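Local coordinates for monoamine oxidase regulatory protein, putative (Archaeoglobus fulgidus, PDB 1Q6W) that is of unknown function but, as a MaoC-like hot dog fold protein, is probably related in activity to the thioester dehydratases and enoyl-CoA hydratases of that superfamily, at residues A[11-16]-A[89-94]; A[38-43]-A[65-70]; A[47-52]-A[59-64]; A[102-107]-A[146-151]; A[118-123]-A[133-138]. All blocks are in the same frame, centred on the assembly; numbering follows the deposited sequence.

Contact 1 of 5, residues A[11-16]-A[89-94]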
# COMPACT_ATOMS: atom_id res chain seq x y z
N ASN A 11 10.58 -10.73 -24.19
CA ASN A 11 10.77 -12.11 -23.72
C ASN A 11 10.73 -12.15 -22.21
O ASN A 11 11.00 -11.15 -21.55
CB ASN A 11 12.11 -12.66 -24.20
CG ASN A 11 12.16 -12.84 -25.70
OD1 ASN A 11 11.49 -13.72 -26.26
ND2 ASN A 11 12.95 -12.01 -26.38
N PRO A 12 10.40 -13.32 -21.63
CA PRO A 12 10.34 -13.42 -20.17
C PRO A 12 11.69 -13.28 -19.48
O PRO A 12 12.72 -13.58 -20.05
CB PRO A 12 9.72 -14.80 -19.94
CG PRO A 12 10.18 -15.58 -21.13
CD PRO A 12 10.01 -14.59 -22.27
N ILE A 13 11.65 -12.79 -18.25
CA ILE A 13 12.86 -12.62 -17.46
C ILE A 13 12.81 -13.59 -16.30
O ILE A 13 11.85 -13.62 -15.55
CB ILE A 13 12.99 -11.20 -16.87
CG1 ILE A 13 11.64 -10.75 -16.31
CG2 ILE A 13 13.53 -10.25 -17.93
CD1 ILE A 13 11.70 -9.43 -15.57
N TYR A 14 13.86 -14.39 -16.16
CA TYR A 14 13.91 -15.35 -15.07
C TYR A 14 14.80 -14.84 -13.94
O TYR A 14 15.52 -13.85 -14.10
CB TYR A 14 14.40 -16.70 -15.59
CG TYR A 14 13.54 -17.26 -16.69
CD1 TYR A 14 13.76 -16.93 -18.02
CD2 TYR A 14 12.48 -18.12 -16.40
CE1 TYR A 14 12.94 -17.43 -19.04
CE2 TYR A 14 11.66 -18.62 -17.40
CZ TYR A 14 11.90 -18.28 -18.72
OH TYR A 14 11.10 -18.79 -19.71
N PHE A 15 14.75 -15.51 -12.80
CA PHE A 15 15.53 -15.13 -11.64
C PHE A 15 16.99 -14.82 -11.95
O PHE A 15 17.53 -13.79 -11.53
CB PHE A 15 15.45 -16.23 -10.59
CG PHE A 15 16.09 -15.88 -9.28
CD1 PHE A 15 15.67 -14.77 -8.56
CD2 PHE A 15 17.10 -16.67 -8.75
CE1 PHE A 15 16.25 -14.45 -7.34
CE2 PHE A 15 17.68 -16.35 -7.53
CZ PHE A 15 17.25 -15.24 -6.83
N GLU A 16 17.63 -15.70 -12.71
CA GLU A 16 19.04 -15.54 -13.07
C GLU A 16 19.33 -14.34 -13.96
O GLU A 16 20.46 -13.86 -13.99
CB GLU A 16 19.57 -16.82 -13.74
CG GLU A 16 18.50 -17.73 -14.34
CD GLU A 16 17.81 -18.61 -13.29
OE1 GLU A 16 17.14 -18.06 -12.39
OE2 GLU A 16 17.93 -19.84 -13.37
N VAL A 89 5.89 -11.12 -18.39
CA VAL A 89 5.86 -11.31 -16.95
C VAL A 89 5.27 -12.63 -16.45
O VAL A 89 4.90 -12.74 -15.29
CB VAL A 89 5.12 -10.12 -16.28
CG1 VAL A 89 5.79 -8.83 -16.70
CG2 VAL A 89 3.61 -10.12 -16.69
N SER A 90 5.21 -13.64 -17.31
CA SER A 90 4.68 -14.94 -16.88
C SER A 90 5.60 -15.55 -15.82
O SER A 90 5.18 -16.43 -15.06
CB SER A 90 4.53 -15.91 -18.06
OG SER A 90 5.71 -15.99 -18.81
N SER A 91 6.84 -15.09 -15.77
CA SER A 91 7.81 -15.60 -14.79
C SER A 91 7.66 -14.91 -13.43
O SER A 91 8.25 -15.36 -12.44
CB SER A 91 9.22 -15.40 -15.31
OG SER A 91 9.40 -14.06 -15.72
N VAL A 92 6.90 -13.82 -13.39
CA VAL A 92 6.67 -13.11 -12.14
C VAL A 92 5.52 -13.84 -11.47
O VAL A 92 4.36 -13.62 -11.79
CB VAL A 92 6.27 -11.64 -12.38
CG1 VAL A 92 6.11 -10.92 -11.06
CG2 VAL A 92 7.33 -10.94 -13.22
N ILE A 93 5.86 -14.72 -10.54
CA ILE A 93 4.88 -15.54 -9.84
C ILE A 93 3.99 -14.84 -8.82
O ILE A 93 2.76 -14.98 -8.85
CB ILE A 93 5.58 -16.69 -9.11
CG1 ILE A 93 6.34 -17.55 -10.12
CG2 ILE A 93 4.55 -17.49 -8.34
CD1 ILE A 93 7.23 -18.57 -9.47
N ALA A 94 4.60 -14.10 -7.89
CA ALA A 94 3.82 -13.42 -6.86
C ALA A 94 4.51 -12.24 -6.21
O ALA A 94 5.74 -12.09 -6.28
CB ALA A 94 3.41 -14.41 -5.78
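Ser91 meets Ile13 where the N-terminal arm of the hot dog fold lies against the turn that leads into strand 92-103. The link is one hydrogen bond, from Ser91 OG to the carbonyl oxygen Ile13 O; it is modelled at 2.5 Å, a length too short to be taken literally. Ser91 brings its hydroxyl there by setting OG between its own backbone N and carbonyl carbon (chi1 51°). Ile13 makes a similar choice, with CG1 between N and the carbonyl carbon (chi1 44°), and this branch passes the same hydroxyl, CG1 to Ser91 OG being 4.0 Å. Pro12 adds a looser touch, its CB lying 4.3 Å from Ser90 OG; that hydroxyl is hydrogen-bonded to Asp88. The contact is small and lies at the surface, while Val89 and Val92 pack on Pro48 and Phe47 of the second subunit. The turn itself is closed by Val92 N, hydrogen-bonded to Val89 O at 3.0 Å, and just beyond it Ile93 and Ala94 both face Leu154 in a classic beta bulge. Tyr14 CB points away from the turn, yet its ring comes back so that CD2 lies 4.4 Å from Ser91 CB, at an oblique approach.

Contact 2 of 5, residues A[38-43]-A[65-70]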
# COMPACT_ATOMS: atom_id res chain seq x y z
N THR A 38 -10.57 9.47 -5.81
CA THR A 38 -10.76 8.12 -6.26
C THR A 38 -10.27 7.14 -5.20
O THR A 38 -10.93 6.14 -4.89
CB THR A 38 -10.00 7.87 -7.58
OG1 THR A 38 -10.58 8.69 -8.61
CG2 THR A 38 -10.07 6.42 -7.98
N PHE A 39 -9.09 7.42 -4.65
CA PHE A 39 -8.54 6.53 -3.64
C PHE A 39 -9.46 6.51 -2.42
O PHE A 39 -9.72 5.45 -1.85
CB PHE A 39 -7.15 6.97 -3.23
CG PHE A 39 -6.41 5.93 -2.45
CD1 PHE A 39 -5.86 4.83 -3.08
CD2 PHE A 39 -6.30 6.04 -1.06
CE1 PHE A 39 -5.22 3.84 -2.35
CE2 PHE A 39 -5.65 5.06 -0.32
CZ PHE A 39 -5.11 3.97 -0.97
N ALA A 40 -9.97 7.67 -2.04
CA ALA A 40 -10.88 7.76 -0.90
C ALA A 40 -12.15 6.97 -1.19
O ALA A 40 -12.64 6.26 -0.32
CB ALA A 40 -11.20 9.20 -0.59
N TYR A 41 -12.69 7.07 -2.40
CA TYR A 41 -13.89 6.31 -2.74
C TYR A 41 -13.63 4.81 -2.63
O TYR A 41 -14.36 4.08 -1.97
CB TYR A 41 -14.32 6.55 -4.19
CG TYR A 41 -14.82 7.93 -4.55
CD1 TYR A 41 -15.33 8.81 -3.59
CD2 TYR A 41 -14.83 8.34 -5.89
CE1 TYR A 41 -15.83 10.05 -3.95
CE2 TYR A 41 -15.34 9.56 -6.26
CZ TYR A 41 -15.83 10.42 -5.30
OH TYR A 41 -16.32 11.65 -5.71
N LEU A 42 -12.59 4.36 -3.31
CA LEU A 42 -12.21 2.95 -3.34
C LEU A 42 -12.01 2.33 -1.96
O LEU A 42 -12.42 1.19 -1.74
CB LEU A 42 -10.93 2.79 -4.14
CG LEU A 42 -10.37 1.39 -4.28
CD1 LEU A 42 -11.38 0.51 -5.01
CD2 LEU A 42 -9.07 1.45 -5.05
N THR A 43 -11.39 3.08 -1.05
CA THR A 43 -11.12 2.58 0.28
C THR A 43 -12.18 3.00 1.31
O THR A 43 -12.07 2.66 2.50
CB THR A 43 -9.74 3.05 0.78
OG1 THR A 43 -9.76 4.47 0.99
CG2 THR A 43 -8.66 2.71 -0.23
N ILE A 65 -3.38 16.92 1.67
CA ILE A 65 -2.32 16.15 1.02
C ILE A 65 -2.77 14.75 0.57
O ILE A 65 -3.78 14.22 1.03
CB ILE A 65 -1.09 15.96 1.96
CG1 ILE A 65 -1.48 15.13 3.19
CG2 ILE A 65 -0.57 17.30 2.41
CD1 ILE A 65 -0.27 14.77 4.10
N ALA A 66 -2.00 14.16 -0.34
CA ALA A 66 -2.34 12.84 -0.84
C ALA A 66 -2.15 11.77 0.21
O ALA A 66 -1.37 11.94 1.13
CB ALA A 66 -1.48 12.52 -2.06
N GLN A 67 -2.87 10.66 0.08
CA GLN A 67 -2.74 9.58 1.03
C GLN A 67 -1.43 8.87 0.75
O GLN A 67 -1.05 8.71 -0.40
CB GLN A 67 -3.90 8.59 0.89
CG GLN A 67 -5.26 9.22 1.04
CD GLN A 67 -5.86 9.69 -0.29
OE1 GLN A 67 -5.14 10.22 -1.15
NE2 GLN A 67 -7.18 9.52 -0.45
N GLY A 68 -0.73 8.45 1.81
CA GLY A 68 0.52 7.74 1.61
C GLY A 68 0.32 6.46 0.83
O GLY A 68 1.14 6.14 -0.03
N MSE A 69 -0.76 5.73 1.12
CA MSE A 69 -1.05 4.50 0.38
C MSE A 69 -1.28 4.80 -1.10
O MSE A 69 -0.98 3.96 -1.96
CB MSE A 69 -2.28 3.80 0.95
CG MSE A 69 -2.01 3.01 2.22
SE MSE A 69 -0.61 1.72 1.98
CE MSE A 69 -1.57 0.41 0.92
N LEU A 70 -1.81 6.00 -1.41
CA LEU A 70 -2.05 6.39 -2.78
C LEU A 70 -0.71 6.58 -3.50
O LEU A 70 -0.50 6.07 -4.61
CB LEU A 70 -2.87 7.67 -2.85
CG LEU A 70 -2.98 8.27 -4.26
CD1 LEU A 70 -3.70 7.30 -5.20
CD2 LEU A 70 -3.69 9.60 -4.18
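Phe39 O is gripped twice by Thr43: by its backbone N at 3.0 Å, as the helix requires, and by its hydroxyl OG1, also at 3.0 Å, the two donors arriving from opposite faces of the carbonyl plane. The Phe39 side chain is what crosses to residues 65-70. With CG anti to the backbone N (chi1 -167°), the ring reaches over the first turn of helix 68-84. Leu70 lies under one face: its CB makes a CH-pi contact 4.1 Å from the ring centroid, 17° off the normal, while CD1 comes to 3.9 Å from Phe39 CD1. Thr43 CG2 covers the opposite face. Helix 68-84 is the long central helix of the hot dog fold, which the antiparallel sheet wraps, so the ring plugs helix 33-43 onto the start of that core. Met69, a selenomethionine, approaches the far end of the ring with CB near Phe39 CZ, then bends its chain away to meet Met69 of the second subunit. Exchanging Phe39 for an alanine would probably open a gap between Leu70 CB and Thr43 CG2, which now cover the two faces of the ring, and leave Met69 CB without its neighbour. At the ring edge sits the amide of Gln67, turned 76° from the ring, with NE2 3.6 Å from Phe39 CD2 and hydrogen-bonded to Ile36 O.

Contact 3 of 5, residues A[47-52]-A[59-64]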
# COMPACT_ATOMS: atom_id res chain seq x y z
N PHE A 47 -10.42 10.30 5.47
CA PHE A 47 -9.67 10.94 6.54
C PHE A 47 -9.61 12.43 6.17
O PHE A 47 -9.11 12.81 5.11
CB PHE A 47 -8.27 10.36 6.62
CG PHE A 47 -7.54 10.74 7.87
CD1 PHE A 47 -7.87 10.16 9.08
CD2 PHE A 47 -6.54 11.71 7.84
CE1 PHE A 47 -7.24 10.53 10.24
CE2 PHE A 47 -5.90 12.09 9.01
CZ PHE A 47 -6.24 11.50 10.21
N PRO A 48 -10.12 13.30 7.07
CA PRO A 48 -10.16 14.75 6.87
C PRO A 48 -8.91 15.46 6.38
O PRO A 48 -9.02 16.51 5.74
CB PRO A 48 -10.67 15.26 8.21
CG PRO A 48 -10.16 14.23 9.18
CD PRO A 48 -10.43 12.94 8.46
N LEU A 49 -7.72 14.93 6.66
CA LEU A 49 -6.49 15.58 6.19
C LEU A 49 -6.44 15.54 4.66
O LEU A 49 -5.80 16.37 4.01
CB LEU A 49 -5.25 14.86 6.75
CG LEU A 49 -3.96 15.67 6.94
CD1 LEU A 49 -2.79 14.71 6.96
CD2 LEU A 49 -3.75 16.70 5.84
N HIS A 50 -7.12 14.55 4.08
CA HIS A 50 -7.13 14.38 2.64
C HIS A 50 -8.39 14.93 1.98
O HIS A 50 -8.34 15.41 0.85
CB HIS A 50 -7.02 12.90 2.28
CG HIS A 50 -5.93 12.18 2.98
ND1 HIS A 50 -4.61 12.54 2.87
CD2 HIS A 50 -5.96 11.10 3.80
CE1 HIS A 50 -3.87 11.72 3.60
NE2 HIS A 50 -4.67 10.84 4.18
N THR A 51 -9.53 14.88 2.67
CA THR A 51 -10.76 15.32 2.04
C THR A 51 -11.62 16.35 2.75
O THR A 51 -12.80 16.51 2.44
CB THR A 51 -11.63 14.09 1.70
OG1 THR A 51 -11.82 13.30 2.88
CG2 THR A 51 -10.95 13.23 0.66
N ASP A 52 -11.04 17.06 3.71
CA ASP A 52 -11.77 18.11 4.42
C ASP A 52 -10.93 19.39 4.39
O ASP A 52 -10.01 19.55 5.19
CB ASP A 52 -12.01 17.72 5.87
CG ASP A 52 -12.90 18.71 6.59
OD1 ASP A 52 -12.77 19.92 6.32
OD2 ASP A 52 -13.73 18.27 7.42
N THR A 59 -3.97 21.93 10.36
CA THR A 59 -2.92 20.93 10.53
C THR A 59 -1.55 21.49 10.22
O THR A 59 -1.42 22.61 9.72
CB THR A 59 -3.14 19.69 9.63
OG1 THR A 59 -2.82 20.03 8.26
CG2 THR A 59 -4.58 19.23 9.71
N ILE A 60 -0.52 20.71 10.52
CA ILE A 60 0.84 21.13 10.28
C ILE A 60 1.13 21.30 8.78
O ILE A 60 2.15 21.86 8.39
CB ILE A 60 1.85 20.13 10.90
CG1 ILE A 60 3.28 20.67 10.75
CG2 ILE A 60 1.73 18.77 10.23
CD1 ILE A 60 4.34 19.80 11.41
N PHE A 61 0.22 20.81 7.93
CA PHE A 61 0.41 20.90 6.49
C PHE A 61 -0.30 22.10 5.87
O PHE A 61 0.08 22.57 4.78
CB PHE A 61 -0.06 19.61 5.81
CG PHE A 61 0.60 18.37 6.33
CD1 PHE A 61 -0.06 17.54 7.22
CD2 PHE A 61 1.88 18.02 5.90
CE1 PHE A 61 0.53 16.36 7.68
CE2 PHE A 61 2.49 16.85 6.36
CZ PHE A 61 1.80 16.00 7.27
N GLY A 62 -1.34 22.59 6.54
CA GLY A 62 -2.06 23.75 6.04
C GLY A 62 -2.99 23.49 4.87
O GLY A 62 -4.09 24.02 4.84
N LYS A 63 -2.53 22.70 3.91
CA LYS A 63 -3.33 22.34 2.73
C LYS A 63 -3.60 20.84 2.83
O LYS A 63 -3.02 20.15 3.67
CB LYS A 63 -2.55 22.59 1.43
CG LYS A 63 -2.12 24.01 1.18
CD LYS A 63 -3.31 24.88 0.73
CE LYS A 63 -2.85 26.31 0.36
NZ LYS A 63 -3.97 27.17 -0.10
N PRO A 64 -4.49 20.33 1.99
CA PRO A 64 -4.75 18.89 2.07
C PRO A 64 -3.65 18.18 1.32
O PRO A 64 -3.03 18.78 0.45
CB PRO A 64 -6.12 18.75 1.41
CG PRO A 64 -6.20 19.92 0.50
CD PRO A 64 -5.57 21.03 1.27
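Leu49 carries the tight part of this contact with one methyl group and its carbonyl oxygen. CD1 lies 3.8 Å from Phe61 CE1, the two side chains crossing at about a right angle and the methyl approaching the ring obliquely. The proline packs on the helix backbone: Pro64 CA makes a C-H...O contact with Leu49 O at 3.3 Å, and Pro64 CB lies 3.5 Å from the same oxygen. The chain of Leu49, with CG turned away from the backbone N (chi1 -153°), carries the methyls across to the loop. Phe61 goes on to touch Pro106 of its own chain and Ile93 of the second subunit, and His50 gives a hydrogen bond from ND1 to Ile65 O. An alanine at Leu49 would probably open a gap beside Phe61 CE1 and CD1, between the helix and the loop. Elsewhere the fit is looser: Leu49 CD2 stays 4.1 Å from Lys63 O and 4.2 Å from Thr59 OG1. On the solvent side, Lys63 starts away from the helix and is exposed, as is Ile60, whose CG2 covers one face of the Phe61 ring from within the loop. The loop is shaped at its start by Thr59, whose OG1 is hydrogen-bonded to Ala56 O and accepts from Phe61 N at 3.2 Å, closing an ST turn ahead of the central helix of the hot dog fold.

Contact 4 of 5, residues A[102-107]-A[146-151]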
# COMPACT_ATOMS: atom_id res chain seq x y z
N ARG A 102 8.67 4.18 4.15
CA ARG A 102 8.83 5.40 4.93
C ARG A 102 8.21 6.59 4.20
O ARG A 102 8.56 6.89 3.05
CB ARG A 102 10.31 5.67 5.18
CG ARG A 102 10.94 4.77 6.20
CD ARG A 102 12.38 5.19 6.45
NE ARG A 102 12.96 4.51 7.61
CZ ARG A 102 14.16 4.80 8.10
NH1 ARG A 102 14.90 5.75 7.54
NH2 ARG A 102 14.62 4.14 9.16
N PHE A 103 7.28 7.26 4.86
CA PHE A 103 6.65 8.44 4.29
C PHE A 103 7.49 9.64 4.74
O PHE A 103 7.37 10.11 5.85
CB PHE A 103 5.21 8.52 4.76
CG PHE A 103 4.38 7.33 4.36
CD1 PHE A 103 3.92 6.42 5.33
CD2 PHE A 103 4.11 7.07 3.02
CE1 PHE A 103 3.21 5.28 4.96
CE2 PHE A 103 3.39 5.93 2.64
CZ PHE A 103 2.94 5.04 3.60
N LEU A 104 8.35 10.11 3.87
CA LEU A 104 9.25 11.20 4.21
C LEU A 104 8.70 12.61 4.12
O LEU A 104 8.79 13.38 5.08
CB LEU A 104 10.50 11.11 3.35
CG LEU A 104 11.14 9.72 3.36
CD1 LEU A 104 12.34 9.69 2.43
CD2 LEU A 104 11.56 9.35 4.79
N ARG A 105 8.16 12.95 2.96
CA ARG A 105 7.63 14.29 2.72
C ARG A 105 6.20 14.17 2.20
O ARG A 105 5.83 13.17 1.59
CB ARG A 105 8.50 14.98 1.68
CG ARG A 105 8.56 16.48 1.78
CD ARG A 105 9.92 16.90 2.30
NE ARG A 105 10.98 16.21 1.57
CZ ARG A 105 12.27 16.45 1.74
NH1 ARG A 105 12.68 17.36 2.62
NH2 ARG A 105 13.17 15.76 1.04
N PRO A 106 5.38 15.19 2.43
CA PRO A 106 4.00 15.14 1.96
C PRO A 106 3.89 15.48 0.48
O PRO A 106 4.70 16.21 -0.04
CB PRO A 106 3.30 16.18 2.83
CG PRO A 106 4.36 17.21 3.00
CD PRO A 106 5.61 16.38 3.27
N VAL A 107 2.89 14.92 -0.19
CA VAL A 107 2.66 15.20 -1.60
C VAL A 107 1.39 16.05 -1.68
O VAL A 107 0.31 15.63 -1.26
CB VAL A 107 2.46 13.90 -2.40
CG1 VAL A 107 2.09 14.22 -3.83
CG2 VAL A 107 3.72 13.06 -2.37
N VAL A 146 10.09 11.94 -1.41
CA VAL A 146 8.85 11.93 -0.64
C VAL A 146 8.51 10.58 -0.01
O VAL A 146 7.86 10.52 1.03
CB VAL A 146 7.63 12.36 -1.52
CG1 VAL A 146 7.87 13.74 -2.10
CG2 VAL A 146 7.39 11.34 -2.64
N LEU A 147 8.93 9.50 -0.64
CA LEU A 147 8.63 8.18 -0.11
C LEU A 147 9.71 7.18 -0.48
O LEU A 147 10.32 7.27 -1.53
CB LEU A 147 7.27 7.70 -0.64
CG LEU A 147 6.73 6.32 -0.25
CD1 LEU A 147 5.23 6.32 -0.37
CD2 LEU A 147 7.34 5.22 -1.12
N THR A 148 9.93 6.22 0.41
CA THR A 148 10.93 5.21 0.17
C THR A 148 10.37 3.87 0.64
O THR A 148 9.60 3.83 1.60
CB THR A 148 12.25 5.53 0.92
OG1 THR A 148 13.31 4.71 0.41
CG2 THR A 148 12.10 5.28 2.41
N ALA A 149 10.74 2.79 -0.03
CA ALA A 149 10.24 1.48 0.36
C ALA A 149 11.08 0.32 -0.16
O ALA A 149 11.88 0.45 -1.10
CB ALA A 149 8.79 1.31 -0.09
N LEU A 150 10.87 -0.83 0.48
CA LEU A 150 11.56 -2.05 0.12
C LEU A 150 10.48 -3.11 -0.14
O LEU A 150 9.66 -3.39 0.73
CB LEU A 150 12.45 -2.48 1.29
CG LEU A 150 13.92 -2.77 1.05
CD1 LEU A 150 14.56 -1.71 0.17
CD2 LEU A 150 14.60 -2.84 2.39
N TYR A 151 10.46 -3.67 -1.34
CA TYR A 151 9.46 -4.68 -1.66
C TYR A 151 10.13 -5.83 -2.39
O TYR A 151 11.21 -5.67 -2.96
CB TYR A 151 8.32 -4.08 -2.49
CG TYR A 151 8.68 -3.66 -3.91
CD1 TYR A 151 8.47 -4.53 -4.98
CD2 TYR A 151 9.21 -2.39 -4.17
CE1 TYR A 151 8.77 -4.14 -6.28
CE2 TYR A 151 9.51 -2.00 -5.47
CZ TYR A 151 9.29 -2.88 -6.53
OH TYR A 151 9.57 -2.50 -7.82
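Arg102 and Thr148 form a hydrogen-bonded antiparallel pair, Arg102 N giving to Thr148 O at 2.7 Å and Thr148 N to Arg102 O at 3.0 Å. Past the next pair the ladder changes: Val146 O takes two donors from the same face of its plane, Leu104 N at 2.9 Å, well above the carbonyl plane, and Arg105 N at 3.1 Å, as strand 92-103 turns into loop. Between these bonds, Leu147 CA makes a C-H...O contact with Arg102 O. The side chains of the two bridged pairs lie on opposite faces of the sheet. Phe103 and Leu147, the non-hydrogen-bonded pair, lie side by side, CE2 of the ring 3.5 Å from Leu147 CD1; Phe103 also meets the ring of Phe95 of the second subunit, and Leu147 packs on Leu72 of helix 68-84. Beside Arg102, Thr148 turns CG2 between its N and carbonyl carbon, so that this methyl lies against Arg102 CB and the aliphatic chain that extends from it. Past the end of the ladder, the side chains of Val107 and Val146 cross at about a right angle, Val107 CG2 lying 4.1 Å from Val146 CB. On the opposite side of strand 145-156, Val146 and Leu147 both face Val138, a classic beta bulge in the curved antiparallel sheet of the hot dog fold.

Contact 5 of 5, residues A[118-123]-A[133-138]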
# COMPACT_ATOMS: atom_id res chain seq x y z
N GLU A 118 15.12 -0.15 -7.78
CA GLU A 118 16.45 -0.70 -8.03
C GLU A 118 16.59 -2.06 -7.37
O GLU A 118 16.17 -2.25 -6.23
CB GLU A 118 17.51 0.26 -7.49
CG GLU A 118 18.92 -0.21 -7.72
CD GLU A 118 19.93 0.75 -7.14
OE1 GLU A 118 21.15 0.48 -7.28
OE2 GLU A 118 19.50 1.77 -6.55
N VAL A 119 17.16 -3.02 -8.09
CA VAL A 119 17.34 -4.35 -7.52
C VAL A 119 18.45 -4.27 -6.49
O VAL A 119 19.58 -3.87 -6.81
CB VAL A 119 17.73 -5.39 -8.58
CG1 VAL A 119 17.94 -6.76 -7.91
CG2 VAL A 119 16.66 -5.44 -9.67
N VAL A 120 18.14 -4.65 -5.25
CA VAL A 120 19.12 -4.60 -4.19
C VAL A 120 19.44 -5.94 -3.55
O VAL A 120 20.42 -6.06 -2.83
CB VAL A 120 18.68 -3.62 -3.08
CG1 VAL A 120 18.53 -2.23 -3.67
CG2 VAL A 120 17.39 -4.12 -2.42
N GLU A 121 18.64 -6.95 -3.83
CA GLU A 121 18.88 -8.26 -3.23
C GLU A 121 18.25 -9.42 -4.00
O GLU A 121 17.23 -9.27 -4.68
CB GLU A 121 18.37 -8.24 -1.80
CG GLU A 121 18.51 -9.56 -1.06
CD GLU A 121 18.04 -9.46 0.38
OE1 GLU A 121 18.04 -10.50 1.08
OE2 GLU A 121 17.67 -8.35 0.83
N LYS A 122 18.88 -10.58 -3.88
CA LYS A 122 18.41 -11.79 -4.53
C LYS A 122 18.67 -12.93 -3.59
O LYS A 122 19.75 -13.05 -3.02
CB LYS A 122 19.14 -12.05 -5.84
CG LYS A 122 18.97 -10.95 -6.87
CD LYS A 122 19.61 -11.33 -8.18
CE LYS A 122 19.03 -12.64 -8.70
NZ LYS A 122 19.64 -13.01 -10.01
N GLN A 123 17.68 -13.78 -3.43
CA GLN A 123 17.77 -14.90 -2.53
C GLN A 123 17.21 -16.13 -3.24
O GLN A 123 16.22 -16.01 -3.97
CB GLN A 123 16.92 -14.58 -1.31
CG GLN A 123 17.29 -15.23 -0.01
CD GLN A 123 16.31 -14.85 1.09
OE1 GLN A 123 15.84 -13.71 1.15
NE2 GLN A 123 15.99 -15.81 1.96
N THR A 133 14.57 -8.55 -4.34
CA THR A 133 14.16 -7.41 -3.53
C THR A 133 14.51 -6.09 -4.21
O THR A 133 15.63 -5.90 -4.70
CB THR A 133 14.82 -7.45 -2.15
OG1 THR A 133 14.35 -8.60 -1.44
CG2 THR A 133 14.49 -6.17 -1.34
N TYR A 134 13.55 -5.17 -4.24
CA TYR A 134 13.74 -3.89 -4.89
C TYR A 134 13.68 -2.75 -3.91
O TYR A 134 12.97 -2.81 -2.91
CB TYR A 134 12.67 -3.66 -5.97
CG TYR A 134 12.61 -4.72 -7.04
CD1 TYR A 134 12.02 -5.96 -6.78
CD2 TYR A 134 13.14 -4.49 -8.31
CE1 TYR A 134 11.96 -6.95 -7.79
CE2 TYR A 134 13.09 -5.45 -9.31
CZ TYR A 134 12.50 -6.68 -9.05
OH TYR A 134 12.45 -7.63 -10.06
N LYS A 135 14.43 -1.70 -4.20
CA LYS A 135 14.41 -0.51 -3.37
C LYS A 135 13.59 0.50 -4.16
O LYS A 135 13.93 0.83 -5.30
CB LYS A 135 15.82 0.03 -3.14
CG LYS A 135 15.87 1.18 -2.15
CD LYS A 135 17.29 1.69 -1.98
CE LYS A 135 17.40 2.67 -0.80
NZ LYS A 135 16.53 3.88 -0.97
N LEU A 136 12.50 0.98 -3.58
CA LEU A 136 11.66 1.95 -4.25
C LEU A 136 11.93 3.36 -3.76
O LEU A 136 12.06 3.60 -2.55
CB LEU A 136 10.19 1.60 -4.02
CG LEU A 136 9.16 2.54 -4.64
CD1 LEU A 136 9.31 2.53 -6.15
CD2 LEU A 136 7.77 2.10 -4.27
N GLU A 137 12.01 4.29 -4.70
CA GLU A 137 12.24 5.69 -4.37
C GLU A 137 11.29 6.57 -5.15
O GLU A 137 11.16 6.43 -6.36
CB GLU A 137 13.68 6.09 -4.68
CG GLU A 137 14.58 6.06 -3.49
CD GLU A 137 16.01 6.41 -3.83
OE1 GLU A 137 16.23 7.37 -4.60
OE2 GLU A 137 16.91 5.71 -3.31
N VAL A 138 10.61 7.46 -4.45
CA VAL A 138 9.66 8.37 -5.07
C VAL A 138 10.10 9.81 -4.81
O VAL A 138 10.28 10.20 -3.66
CB VAL A 138 8.24 8.14 -4.50
CG1 VAL A 138 7.22 8.95 -5.29
CG2 VAL A 138 7.89 6.69 -4.54
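Glu118 and Lys135 satisfy each other's backbone completely: Glu118 N gives to Lys135 O at 2.9 Å, and Lys135 N returns to Glu118 O at 2.7 Å, in the carbonyl plane. Two residues further along, Thr133 O serves two donors, Val120 N at 2.9 Å in a nearly straight bond (170°) and Glu121 N at 3.3 Å, a weak one. Thr133 N then gives to Glu121 O at 2.8 Å, the donor standing above the carbonyl plane. Val119 and Tyr134 form the non-hydrogen-bonded pair; their backbones hydrogen-bond outward, Val119 with Gly21 and Glu22, Tyr134 with Tyr151. Their side chains lie together, Val119 CG2 meeting Tyr134 CE2 obliquely at 3.6 Å. Val120, the extra residue of the bulge, sets CG1 3.6 Å from Lys135 CB and CG2 against Thr133 CG2. On the face away from Val119 and Tyr134, CB of Glu121 lies beside CB of Thr133. The charge of Lys135 is met along its own strand: a bend at chi4 (-60°) brings NZ to Glu137 OE2 at 3.0 Å, a salt bridge on the anti lone pair of that oxygen. The carboxylate of Glu118 stays apart, its OE2 nearer to the like-charged Glu137 OE2 than to Lys135 NZ, so the net effect on it is uncertain. With Val120 and Glu121 both facing Thr133, the hairpin of strands 112-126 and 129-139 carries a classic beta bulge within the hot dog sheet.

Contacts 4 and 5, both partly buried, are rungs of one sheet, coupled through neighbouring strands 129-139 and 145-156, where Ala149 O meets Leu136 N; backbone hydrogen bonds dominate both. Contact 2 is fully buried and mainly apolar, an aromatic wedge between helices. Contact 3, nested within its loop, is a surface contact of apolar and C-H...O packing; the two join through His50 ND1 and Ile65 O. Contact 1, also superficial, rests on one side-chain-to-backbone hydrogen bond and lies across the chain's centre, about 41 Å from contact 3 between centres; it reaches contact 5 through Phe15 O and Lys122 NZ. Contacts 2 and 4 meet through Ala66 N and Val107 O, tying the start of the central helix to the end of an edge strand.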